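Local coordinates for protein epidermin leader peptide processing serine protease EpiP (Staphylococcus aureus subsp. aureus, PDB 3QFH) that probably removes the leader peptide from the precursor of the lantibiotic epidermin, acting as a subtilisin-like serine endopeptidase, at residues A[131-136]-A[177-182]; A[273-278]-A[388-393]; A[338-343]-A[431-436]. All blocks are in the same frame, centred on the assembly; numbering follows the deposited sequence.

Interaction 1. Residues A[131-136]-A[177-182]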
ATOM      1  N   THR A 131       2.322   8.764  -1.707  1.00 26.53           N
ATOM      2  CA  THR A 131       2.284  10.224  -1.719  1.00 27.26           C
ATOM      3  C   THR A 131       2.904  10.887  -2.958  1.00 27.82           C
ATOM      4  O   THR A 131       2.762  12.086  -3.146  1.00 29.58           O
ATOM      5  CB  THR A 131       2.916  10.822  -0.417  1.00 27.42           C
ATOM      6  OG1 THR A 131       4.314  10.581  -0.384  1.00 25.78           O
ATOM      7  CG2 THR A 131       2.288  10.210   0.851  1.00 28.06           C
ATOM      8  N   GLY A 132       3.541  10.107  -3.821  1.00 26.94           N
ATOM      9  CA  GLY A 132       4.231  10.644  -4.988  1.00 25.75           C
ATOM     10  C   GLY A 132       5.673  10.200  -4.860  1.00 26.16           C
ATOM     11  O   GLY A 132       6.006   9.438  -3.937  1.00 24.49           O
ATOM     12  N   VAL A 133       6.533  10.644  -5.773  1.00 24.90           N
ATOM     13  CA  VAL A 133       7.943  10.271  -5.716  1.00 24.44           C
ATOM     14  C   VAL A 133       8.818  11.392  -6.267  1.00 25.60           C
ATOM     15  O   VAL A 133       8.389  12.187  -7.125  1.00 24.53           O
ATOM     16  CB  VAL A 133       8.229   8.986  -6.552  1.00 25.51           C
ATOM     17  CG1 VAL A 133       7.997   9.258  -8.064  1.00 22.86           C
ATOM     18  CG2 VAL A 133       9.655   8.486  -6.334  1.00 24.82           C
ATOM     19  N   MET A 134      10.038  11.477  -5.748  1.00 26.77           N
ATOM     20  CA  MET A 134      11.013  12.403  -6.284  1.00 27.53           C
ATOM     21  C   MET A 134      11.577  11.665  -7.517  1.00 27.40           C
ATOM     22  O   MET A 134      12.516  10.902  -7.404  1.00 26.29           O
ATOM     23  CB  MET A 134      12.110  12.672  -5.265  1.00 27.36           C
ATOM     24  CG  MET A 134      13.133  13.636  -5.795  1.00 29.61           C
ATOM     25  SD  MET A 134      14.496  13.885  -4.701  1.00 32.66           S
ATOM     26  CE  MET A 134      15.598  14.839  -5.822  1.00 28.47           C
ATOM     27  N   LYS A 135      10.973  11.869  -8.683  1.00 29.12           N
ATOM     28  CA  LYS A 135      11.379  11.134  -9.882  1.00 30.61           C
ATOM     29  C   LYS A 135      12.839  11.394 -10.296  1.00 31.22           C
ATOM     30  O   LYS A 135      13.426  10.589 -10.974  1.00 32.05           O
ATOM     31  CB  LYS A 135      10.444  11.435 -11.047  1.00 32.14           C
ATOM     32  CG  LYS A 135      10.574  12.826 -11.626  1.00 34.25           C
ATOM     33  CD  LYS A 135       9.514  13.045 -12.663  1.00 39.27           C
ATOM     34  CE  LYS A 135       9.770  14.297 -13.466  1.00 43.98           C
ATOM     35  NZ  LYS A 135       8.835  14.339 -14.617  1.00 45.84           N
ATOM     36  N   ASN A 136      13.416  12.508  -9.864  1.00 31.89           N
ATOM     37  CA  ASN A 136      14.795  12.837 -10.206  1.00 33.03           C
ATOM     38  C   ASN A 136      15.826  12.446  -9.138  1.00 30.45           C
ATOM     39  O   ASN A 136      16.970  12.830  -9.233  1.00 29.03           O
ATOM     40  CB  ASN A 136      14.906  14.330 -10.588  1.00 35.95           C
ATOM     41  CG  ASN A 136      14.148  14.655 -11.879  1.00 40.95           C
ATOM     42  OD1 ASN A 136      14.029  13.808 -12.773  1.00 48.20           O
ATOM     43  ND2 ASN A 136      13.637  15.876 -11.980  1.00 46.92           N
ATOM     44  N   HIS A 177       6.853  10.367   1.943  1.00 28.15           N
ATOM     45  CA  HIS A 177       6.651   8.959   2.200  1.00 27.28           C
ATOM     46  C   HIS A 177       6.821   8.082   0.953  1.00 25.91           C
ATOM     47  O   HIS A 177       7.476   7.044   1.010  1.00 25.29           O
ATOM     48  CB  HIS A 177       5.251   8.747   2.782  1.00 28.45           C
ATOM     49  CG  HIS A 177       5.028   7.370   3.310  1.00 33.82           C
ATOM     50  ND1 HIS A 177       4.360   6.397   2.598  1.00 39.21           N
ATOM     51  CD2 HIS A 177       5.399   6.795   4.481  1.00 36.26           C
ATOM     52  CE1 HIS A 177       4.321   5.286   3.311  1.00 39.73           C
ATOM     53  NE2 HIS A 177       4.946   5.502   4.457  1.00 41.14           N
ATOM     54  N   GLY A 178       6.217   8.489  -0.158  1.00 24.58           N
ATOM     55  CA  GLY A 178       6.286   7.706  -1.404  1.00 23.96           C
ATOM     56  C   GLY A 178       7.714   7.514  -1.875  1.00 23.22           C
ATOM     57  O   GLY A 178       8.076   6.451  -2.377  1.00 22.44           O
ATOM     58  N   THR A 179       8.542   8.537  -1.687  1.00 22.99           N
ATOM     59  CA  THR A 179       9.945   8.435  -2.070  1.00 22.57           C
ATOM     60  C   THR A 179      10.677   7.370  -1.249  1.00 23.39           C
ATOM     61  O   THR A 179      11.527   6.651  -1.770  1.00 22.70           O
ATOM     62  CB  THR A 179      10.644   9.797  -1.973  1.00 22.43           C
ATOM     63  OG1 THR A 179       9.991  10.705  -2.885  1.00 23.01           O
ATOM     64  CG2 THR A 179      12.111   9.661  -2.338  1.00 19.57           C
ATOM     65  N   MET A 180      10.330   7.258   0.031  1.00 24.81           N
ATOM     66  CA  MET A 180      10.964   6.283   0.919  1.00 25.43           C
ATOM     67  C   MET A 180      10.573   4.865   0.522  1.00 24.67           C
ATOM     68  O   MET A 180      11.390   3.948   0.534  1.00 23.71           O
ATOM     69  CB  MET A 180      10.542   6.540   2.364  1.00 25.64           C
ATOM     70  CG  MET A 180      10.893   7.924   2.891  1.00 32.29           C
ATOM     71  SD  MET A 180      10.327   8.131   4.573  1.00 43.85           S
ATOM     72  CE  MET A 180      10.340   9.911   4.801  1.00 42.13           C
ATOM     73  N   VAL A 181       9.301   4.705   0.168  1.00 24.24           N
ATOM     74  CA  VAL A 181       8.778   3.432  -0.240  1.00 23.74           C
ATOM     75  C   VAL A 181       9.406   3.002  -1.558  1.00 23.24           C
ATOM     76  O   VAL A 181       9.803   1.860  -1.709  1.00 23.40           O
ATOM     77  CB  VAL A 181       7.212   3.461  -0.341  1.00 24.30           C
ATOM     78  CG1 VAL A 181       6.694   2.228  -1.063  1.00 23.49           C
ATOM     79  CG2 VAL A 181       6.576   3.578   1.071  1.00 23.69           C
ATOM     80  N   SER A 182       9.492   3.917  -2.510  1.00 23.65           N
ATOM     81  CA  SER A 182      10.049   3.607  -3.828  1.00 23.13           C
ATOM     82  C   SER A 182      11.479   3.129  -3.764  1.00 24.01           C
ATOM     83  O   SER A 182      11.908   2.302  -4.585  1.00 24.67           O
ATOM     84  CB  SER A 182       9.966   4.831  -4.721  1.00 23.92           C
ATOM     85  OG  SER A 182       8.621   5.236  -4.834  1.00 25.15           O
TER

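Interaction 2. Residues A[273-278]-A[388-393]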
ATOM      1  N   ILE A 273      -1.339  -8.602  -8.444  1.00 28.41           N
ATOM      2  CA  ILE A 273      -1.310  -8.979  -7.040  1.00 28.35           C
ATOM      3  C   ILE A 273      -1.278  -7.680  -6.244  1.00 27.69           C
ATOM      4  O   ILE A 273      -0.509  -6.762  -6.584  1.00 24.90           O
ATOM      5  CB  ILE A 273       0.016  -9.752  -6.690  1.00 28.35           C
ATOM      6  CG1 ILE A 273       0.260 -10.913  -7.654  1.00 29.40           C
ATOM      7  CG2 ILE A 273       0.007 -10.223  -5.240  1.00 28.60           C
ATOM      8  CD1 ILE A 273       1.633 -11.571  -7.479  1.00 27.92           C
ATOM      9  N   VAL A 274      -2.072  -7.615  -5.174  1.00 27.89           N
ATOM     10  CA  VAL A 274      -2.111  -6.468  -4.284  1.00 26.42           C
ATOM     11  C   VAL A 274      -1.414  -6.835  -2.967  1.00 25.63           C
ATOM     12  O   VAL A 274      -1.779  -7.822  -2.298  1.00 26.75           O
ATOM     13  CB  VAL A 274      -3.569  -6.026  -4.005  1.00 28.70           C
ATOM     14  CG1 VAL A 274      -3.612  -4.911  -2.922  1.00 28.82           C
ATOM     15  CG2 VAL A 274      -4.259  -5.551  -5.286  1.00 27.00           C
ATOM     16  N   VAL A 275      -0.398  -6.053  -2.615  1.00 24.19           N
ATOM     17  CA  VAL A 275       0.370  -6.230  -1.387  1.00 23.69           C
ATOM     18  C   VAL A 275       0.082  -5.034  -0.474  1.00 23.51           C
ATOM     19  O   VAL A 275       0.296  -3.881  -0.853  1.00 23.07           O
ATOM     20  CB  VAL A 275       1.871  -6.286  -1.688  1.00 24.47           C
ATOM     21  CG1 VAL A 275       2.683  -6.588  -0.392  1.00 23.05           C
ATOM     22  CG2 VAL A 275       2.138  -7.325  -2.789  1.00 25.25           C
ATOM     23  N   ALA A 276      -0.352  -5.316   0.737  1.00 23.18           N
ATOM     24  CA  ALA A 276      -0.767  -4.291   1.640  1.00 25.03           C
ATOM     25  C   ALA A 276      -0.002  -4.355   2.954  1.00 25.68           C
ATOM     26  O   ALA A 276       0.304  -5.428   3.461  1.00 25.15           O
ATOM     27  CB  ALA A 276      -2.269  -4.454   1.913  1.00 25.19           C
ATOM     28  N   ALA A 277       0.263  -3.191   3.508  1.00 25.57           N
ATOM     29  CA  ALA A 277       0.945  -3.090   4.787  1.00 27.41           C
ATOM     30  C   ALA A 277      -0.012  -3.356   5.928  1.00 27.36           C
ATOM     31  O   ALA A 277      -1.141  -2.874   5.926  1.00 29.45           O
ATOM     32  CB  ALA A 277       1.538  -1.692   4.969  1.00 24.88           C
ATOM     33  N   ALA A 278       0.459  -4.109   6.910  1.00 27.13           N
ATOM     34  CA  ALA A 278      -0.289  -4.288   8.124  1.00 28.00           C
ATOM     35  C   ALA A 278      -0.246  -2.914   8.799  1.00 28.17           C
ATOM     36  O   ALA A 278       0.580  -2.072   8.442  1.00 24.70           O
ATOM     37  CB  ALA A 278       0.355  -5.332   9.000  1.00 27.22           C
ATOM     38  N   LYS A 388       9.397  -4.403   0.157  1.00 22.06           N
ATOM     39  CA  LYS A 388      10.363  -5.504   0.030  1.00 22.51           C
ATOM     40  C   LYS A 388       9.688  -6.762  -0.530  1.00 23.39           C
ATOM     41  O   LYS A 388      10.244  -7.468  -1.400  1.00 23.76           O
ATOM     42  CB  LYS A 388      11.032  -5.798   1.384  1.00 22.95           C
ATOM     43  CG  LYS A 388      11.936  -4.679   1.907  1.00 24.00           C
ATOM     44  CD  LYS A 388      12.663  -5.129   3.180  1.00 31.40           C
ATOM     45  CE  LYS A 388      13.624  -4.063   3.696  1.00 33.31           C
ATOM     46  NZ  LYS A 388      12.895  -2.849   4.104  1.00 32.22           N
ATOM     47  N   VAL A 389       8.473  -7.020  -0.043  1.00 23.74           N
ATOM     48  CA  VAL A 389       7.665  -8.131  -0.499  1.00 22.10           C
ATOM     49  C   VAL A 389       7.171  -7.862  -1.913  1.00 23.21           C
ATOM     50  O   VAL A 389       7.185  -8.774  -2.753  1.00 23.51           O
ATOM     51  CB  VAL A 389       6.488  -8.421   0.449  1.00 22.58           C
ATOM     52  CG1 VAL A 389       5.542  -9.478  -0.138  1.00 20.94           C
ATOM     53  CG2 VAL A 389       7.010  -8.845   1.839  1.00 21.30           C
ATOM     54  N   SER A 390       6.733  -6.632  -2.200  1.00 23.96           N
ATOM     55  CA  SER A 390       6.282  -6.311  -3.569  1.00 22.45           C
ATOM     56  C   SER A 390       7.428  -6.533  -4.558  1.00 23.49           C
ATOM     57  O   SER A 390       7.251  -7.132  -5.634  1.00 22.75           O
ATOM     58  CB  SER A 390       5.784  -4.866  -3.701  1.00 23.23           C
ATOM     59  OG  SER A 390       4.612  -4.632  -2.937  1.00 24.77           O
ATOM     60  N   GLY A 391       8.594  -6.006  -4.227  1.00 21.79           N
ATOM     61  CA  GLY A 391       9.772  -6.194  -5.075  1.00 22.32           C
ATOM     62  C   GLY A 391      10.105  -7.657  -5.307  1.00 21.97           C
ATOM     63  O   GLY A 391      10.416  -8.059  -6.431  1.00 22.61           O
ATOM     64  N   ALA A 392      10.030  -8.457  -4.238  1.00 21.73           N
ATOM     65  CA  ALA A 392      10.306  -9.885  -4.307  1.00 20.94           C
ATOM     66  C   ALA A 392       9.351 -10.593  -5.272  1.00 23.71           C
ATOM     67  O   ALA A 392       9.780 -11.435  -6.102  1.00 22.46           O
ATOM     68  CB  ALA A 392      10.237 -10.522  -2.881  1.00 21.48           C
ATOM     69  N   LEU A 393       8.058 -10.253  -5.197  1.00 24.05           N
ATOM     70  CA  LEU A 393       7.073 -10.846  -6.119  1.00 23.84           C
ATOM     71  C   LEU A 393       7.362 -10.496  -7.567  1.00 25.57           C
ATOM     72  O   LEU A 393       7.131 -11.321  -8.476  1.00 27.19           O
ATOM     73  CB  LEU A 393       5.663 -10.417  -5.748  1.00 24.36           C
ATOM     74  CG  LEU A 393       5.078 -11.086  -4.504  1.00 23.49           C
ATOM     75  CD1 LEU A 393       3.904 -10.296  -3.978  1.00 24.35           C
ATOM     76  CD2 LEU A 393       4.667 -12.528  -4.834  1.00 25.69           C
TER

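Interaction 3. Residues A[338-343]-A[431-436]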
ATOM      1  N   ILE A 338       2.984 -12.732   5.715  1.00 25.08           N
ATOM      2  CA  ILE A 338       4.417 -12.706   5.625  1.00 24.74           C
ATOM      3  C   ILE A 338       4.956 -11.485   6.381  1.00 24.41           C
ATOM      4  O   ILE A 338       4.232 -10.552   6.670  1.00 23.84           O
ATOM      5  CB  ILE A 338       4.819 -12.615   4.126  1.00 25.25           C
ATOM      6  CG1 ILE A 338       6.314 -12.832   3.912  1.00 28.78           C
ATOM      7  CG2 ILE A 338       4.382 -11.288   3.547  1.00 26.49           C
ATOM      8  CD1 ILE A 338       6.684 -13.109   2.449  1.00 24.25           C
ATOM      9  N   ALA A 339       6.241 -11.498   6.682  1.00 24.33           N
ATOM     10  CA  ALA A 339       6.874 -10.377   7.332  1.00 24.56           C
ATOM     11  C   ALA A 339       8.174 -10.000   6.614  1.00 24.44           C
ATOM     12  O   ALA A 339       8.853 -10.846   6.045  1.00 24.92           O
ATOM     13  CB  ALA A 339       7.151 -10.720   8.786  1.00 24.71           C
ATOM     14  N   ALA A 340       8.507  -8.717   6.619  1.00 24.33           N
ATOM     15  CA  ALA A 340       9.777  -8.252   6.059  1.00 22.58           C
ATOM     16  C   ALA A 340      10.298  -7.188   7.044  1.00 22.67           C
ATOM     17  O   ALA A 340       9.515  -6.657   7.836  1.00 22.38           O
ATOM     18  CB  ALA A 340       9.587  -7.682   4.664  1.00 21.36           C
ATOM     19  N   PRO A 341      11.611  -6.897   7.022  1.00 23.44           N
ATOM     20  CA  PRO A 341      12.192  -5.884   7.940  1.00 24.35           C
ATOM     21  C   PRO A 341      11.622  -4.477   7.765  1.00 25.08           C
ATOM     22  O   PRO A 341      11.632  -3.905   6.652  1.00 22.35           O
ATOM     23  CB  PRO A 341      13.671  -5.888   7.561  1.00 26.39           C
ATOM     24  CG  PRO A 341      13.905  -7.258   6.976  1.00 25.44           C
ATOM     25  CD  PRO A 341      12.654  -7.556   6.218  1.00 23.79           C
ATOM     26  N   GLY A 342      11.080  -3.939   8.852  1.00 22.71           N
ATOM     27  CA  GLY A 342      10.535  -2.607   8.833  1.00 23.49           C
ATOM     28  C   GLY A 342      11.078  -1.735   9.955  1.00 24.38           C
ATOM     29  O   GLY A 342      10.766  -0.566  10.012  1.00 24.69           O
ATOM     30  N   GLY A 343      11.852  -2.323  10.864  1.00 24.23           N
ATOM     31  CA  GLY A 343      12.498  -1.585  11.915  1.00 24.74           C
ATOM     32  C   GLY A 343      11.894  -1.679  13.289  1.00 25.11           C
ATOM     33  O   GLY A 343      11.024  -2.483  13.549  1.00 25.45           O
ATOM     34  N   GLY A 431       6.484 -16.474   7.443  1.00 26.22           N
ATOM     35  CA  GLY A 431       7.827 -16.198   7.937  1.00 24.69           C
ATOM     36  C   GLY A 431       8.402 -14.926   7.376  1.00 24.86           C
ATOM     37  O   GLY A 431       7.736 -14.214   6.631  1.00 25.00           O
ATOM     38  N   GLU A 432       9.657 -14.649   7.730  1.00 26.80           N
ATOM     39  CA  GLU A 432      10.340 -13.465   7.237  1.00 27.26           C
ATOM     40  C   GLU A 432      10.792 -13.712   5.797  1.00 26.56           C
ATOM     41  O   GLU A 432      11.284 -14.782   5.457  1.00 26.50           O
ATOM     42  CB  GLU A 432      11.543 -13.116   8.124  1.00 29.31           C
ATOM     43  CG  GLU A 432      12.128 -11.730   7.852  1.00 32.41           C
ATOM     44  CD  GLU A 432      13.316 -11.399   8.742  1.00 40.81           C
ATOM     45  OE1 GLU A 432      14.260 -12.222   8.808  1.00 44.06           O
ATOM     46  OE2 GLU A 432      13.314 -10.298   9.353  1.00 43.09           O
ATOM     47  N   LEU A 433      10.597 -12.707   4.964  1.00 25.43           N
ATOM     48  CA  LEU A 433      11.009 -12.714   3.558  1.00 24.94           C
ATOM     49  C   LEU A 433      12.490 -13.122   3.379  1.00 25.24           C
ATOM     50  O   LEU A 433      13.350 -12.631   4.108  1.00 23.16           O
ATOM     51  CB  LEU A 433      10.810 -11.289   3.021  1.00 23.62           C
ATOM     52  CG  LEU A 433      11.183 -10.972   1.568  1.00 24.77           C
ATOM     53  CD1 LEU A 433      10.405 -11.832   0.578  1.00 26.38           C
ATOM     54  CD2 LEU A 433      10.959  -9.477   1.305  1.00 21.45           C
ATOM     55  N   ASP A 434      12.774 -14.017   2.426  1.00 25.65           N
ATOM     56  CA  ASP A 434      14.162 -14.424   2.100  1.00 27.70           C
ATOM     57  C   ASP A 434      14.265 -14.502   0.562  1.00 27.67           C
ATOM     58  O   ASP A 434      13.867 -15.487  -0.073  1.00 26.87           O
ATOM     59  CB  ASP A 434      14.546 -15.754   2.756  1.00 28.80           C
ATOM     60  CG  ASP A 434      16.045 -16.116   2.569  1.00 35.03           C
ATOM     61  OD1 ASP A 434      16.540 -16.968   3.363  1.00 44.04           O
ATOM     62  OD2 ASP A 434      16.734 -15.567   1.662  1.00 34.05           O
ATOM     63  N   VAL A 435      14.773 -13.420  -0.012  1.00 27.34           N
ATOM     64  CA  VAL A 435      14.859 -13.261  -1.455  1.00 27.06           C
ATOM     65  C   VAL A 435      15.875 -14.207  -2.055  1.00 28.58           C
ATOM     66  O   VAL A 435      15.688 -14.709  -3.173  1.00 27.57           O
ATOM     67  CB  VAL A 435      15.151 -11.774  -1.814  1.00 27.93           C
ATOM     68  CG1 VAL A 435      15.383 -11.584  -3.308  1.00 25.67           C
ATOM     69  CG2 VAL A 435      14.003 -10.892  -1.306  1.00 25.74           C
ATOM     70  N   TYR A 436      16.936 -14.501  -1.312  1.00 29.77           N
ATOM     71  CA  TYR A 436      17.935 -15.439  -1.824  1.00 30.51           C
ATOM     72  C   TYR A 436      17.285 -16.804  -2.065  1.00 30.51           C
ATOM     73  O   TYR A 436      17.473 -17.419  -3.136  1.00 28.21           O
ATOM     74  CB  TYR A 436      19.114 -15.547  -0.883  1.00 31.15           C
ATOM     75  CG  TYR A 436      20.163 -16.511  -1.335  1.00 32.13           C
ATOM     76  CD1 TYR A 436      21.154 -16.116  -2.227  1.00 34.04           C
ATOM     77  CD2 TYR A 436      20.196 -17.809  -0.841  1.00 36.92           C
ATOM     78  CE1 TYR A 436      22.138 -16.995  -2.644  1.00 36.34           C
ATOM     79  CE2 TYR A 436      21.174 -18.706  -1.255  1.00 40.02           C
ATOM     80  CZ  TYR A 436      22.144 -18.289  -2.152  1.00 39.18           C
ATOM     81  OH  TYR A 436      23.115 -19.161  -2.555  1.00 42.62           O
TER

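Interaction 1. Residues A[131-136]-A[177-182]
Thr179 OG1 is gripped by several partners. Across the contact it accepts the backbone N of Met134 at 3.0 Å, while Asp173 OD2 holds it from outside the two segments and Asn372 adds a weak bond. At the other threonine the roles are exchanged, with the loop supplying the oxygen and the helix the amide: Gly178 N donates to Thr131 OG1 at 2.8 Å in a fairly straight bond (161° at the hydrogen). Here too Asp173 is the second partner, through OD1, so one carboxylate links both threonines and probably helps to fix the loop against the first turn of helix 177-186. The torsion of Thr131 places OG1 between its own backbone N and carbonyl carbon (chi1 68°), which aims the hydroxyl at the helix amide and leaves CG2 to meet His177 CB at 3.8 Å, the two side chains crossing at about a right angle.

Between these anchors the backbones come very close. With no side chain on Gly178, its CA lies 3.1 Å from Gly132 O in a CA-H...O contact. Further along, Val133 CG2 rests on Ser182 OG at 3.7 Å. That hydroxyl turns back into its own helix and donates to Gly178 O from 37° above the carbonyl plane, while Ser182 N reaches the same oxygen from the opposite face. Val133 is also packed against Phe200 and Met202 of strand 200-204.

His177 turns its ring away from the loop, with ND1 bonded to Asp130 and NE2 to Ser383, the geometry of a charge relay. An Asp-Thr-Gly loop locked against a His-Gly-Thr helix start is the signature pairing of the subtilases, and here it probably positions two members of the Asp-His-Ser catalytic triad.

Interaction 2. Residues A[273-278]-A[388-393]
Val275 and Leu393 carry most of the apolar packing between strand 273-277 and helix 382-400. Val275 CG2 lies 3.7 Å from Leu393 CD1, and the same methyl of Leu393 also meets Ile273 CG2 at 4.1 Å, so it is wedged between two residues on one face of the strand. The second leucine branch is used as well, CD2 lying 4.1 Å from Ile273 CD1. One turn back along the helix, Val389 CG1 touches Val275 CG1, the branch that lies anti to the backbone N of Val275 (chi1 -175°). Because the two methyls of Val275 diverge, one engages Val389 and the other Leu393.

The polar element is Ser390. Its OG sits over Val275 CB at 3.4 Å, close to both methyls, in a plain van der Waals contact. The hydroxyl finds its polar partner in Asn232 OD1 on the next strand, so the buried oxygen is satisfied although its neighbours across the contact are hydrocarbon.

The strand and helix segments run nearly antiparallel, at 161°, with axes 8.9 Å apart, as is usual where a helix lies on a parallel sheet. Strand 273-277 is hydrogen-bonded between strands 230-233 and 314-319. Leu393 extends onto Val230, and helix 406-416 closes the same layer, Leu413 packing on Val389 and Leu393 and Ile410 on Ile273.

Interaction 3. Residues A[338-343]-A[431-436]
Ala339 and Glu432 form a single parallel beta bridge, their CA atoms 4.6 Å apart, in which both backbone bonds belong to Ala339: its N donates to Gly431 O at 3.1 Å, and its O accepts Leu433 N at 2.8 Å. The two bonds differ in approach. Leu433 N comes almost head-on to the carbonyl (C=O...N 174°), whereas Ala339 N stands 38° out of the plane of the Gly431 carbonyl. Glu432 CA adds a CA-H...O contact of 3.2 Å to the same Ala339 oxygen.

Side chains then fill in around the bridge. Leu433 points toward the strand, and its CD2 lies 4.0 Å from Ala340 CB; its CD1 is a more distant neighbour of Ile338 CD1. In Ile338 the CG1 branch lies anti to the backbone N (chi1 -170°), which brings CG1 to 3.4 Å from Gly431 O. Beyond Ala340, Leu433 is also covered by Ile108 of helix 103-108.

Glu432 leads away from the bridge in an extended chain that crosses Pro341 at about a right angle, bringing OE2 within 3.9 Å of Pro341 CG. Its buried carboxylate is held at both oxygens, OE2 by Thr319 at the end of neighbouring strand 314-319 and OE1 by Ser323 in the loop after it. Immediately afterwards the chain turns into helix 435-439, with Asp434 as the N-cap whose OD2 accepts Lys437 N.

Strand 338-341 is the outermost strand of the seven-stranded parallel sheet on this side, so the bridge supplies a short parallel partner to its outer edge. In this subtilisin-like alpha/beta fold the chain, close to its C-terminal end, comes back to the edge of the central sheet.

How the interactions relate
All three contacts are buried, yet each follows the chemistry of its place in the fold. Interaction 2, nearest the centre of the chain, is the hydrophobic layer between sheet and helix. Interaction 3 works at an edge of the same sheet, chiefly through backbone bonds. Interaction 1 lies beyond the end of strand 126-130, where a loop and a helix start are fixed by hydroxyls beside the probable active site. Interactions 2 and 3 touch: Lys388 NZ probably bonds to Pro341 O at 3.0 Å, and Leu433 packs on Lys388 and Ala392. Interaction 1 touches neither, but Ser383, which bonds to His177, lies in the first turn of helix 382-400, the helix that carries 388-393.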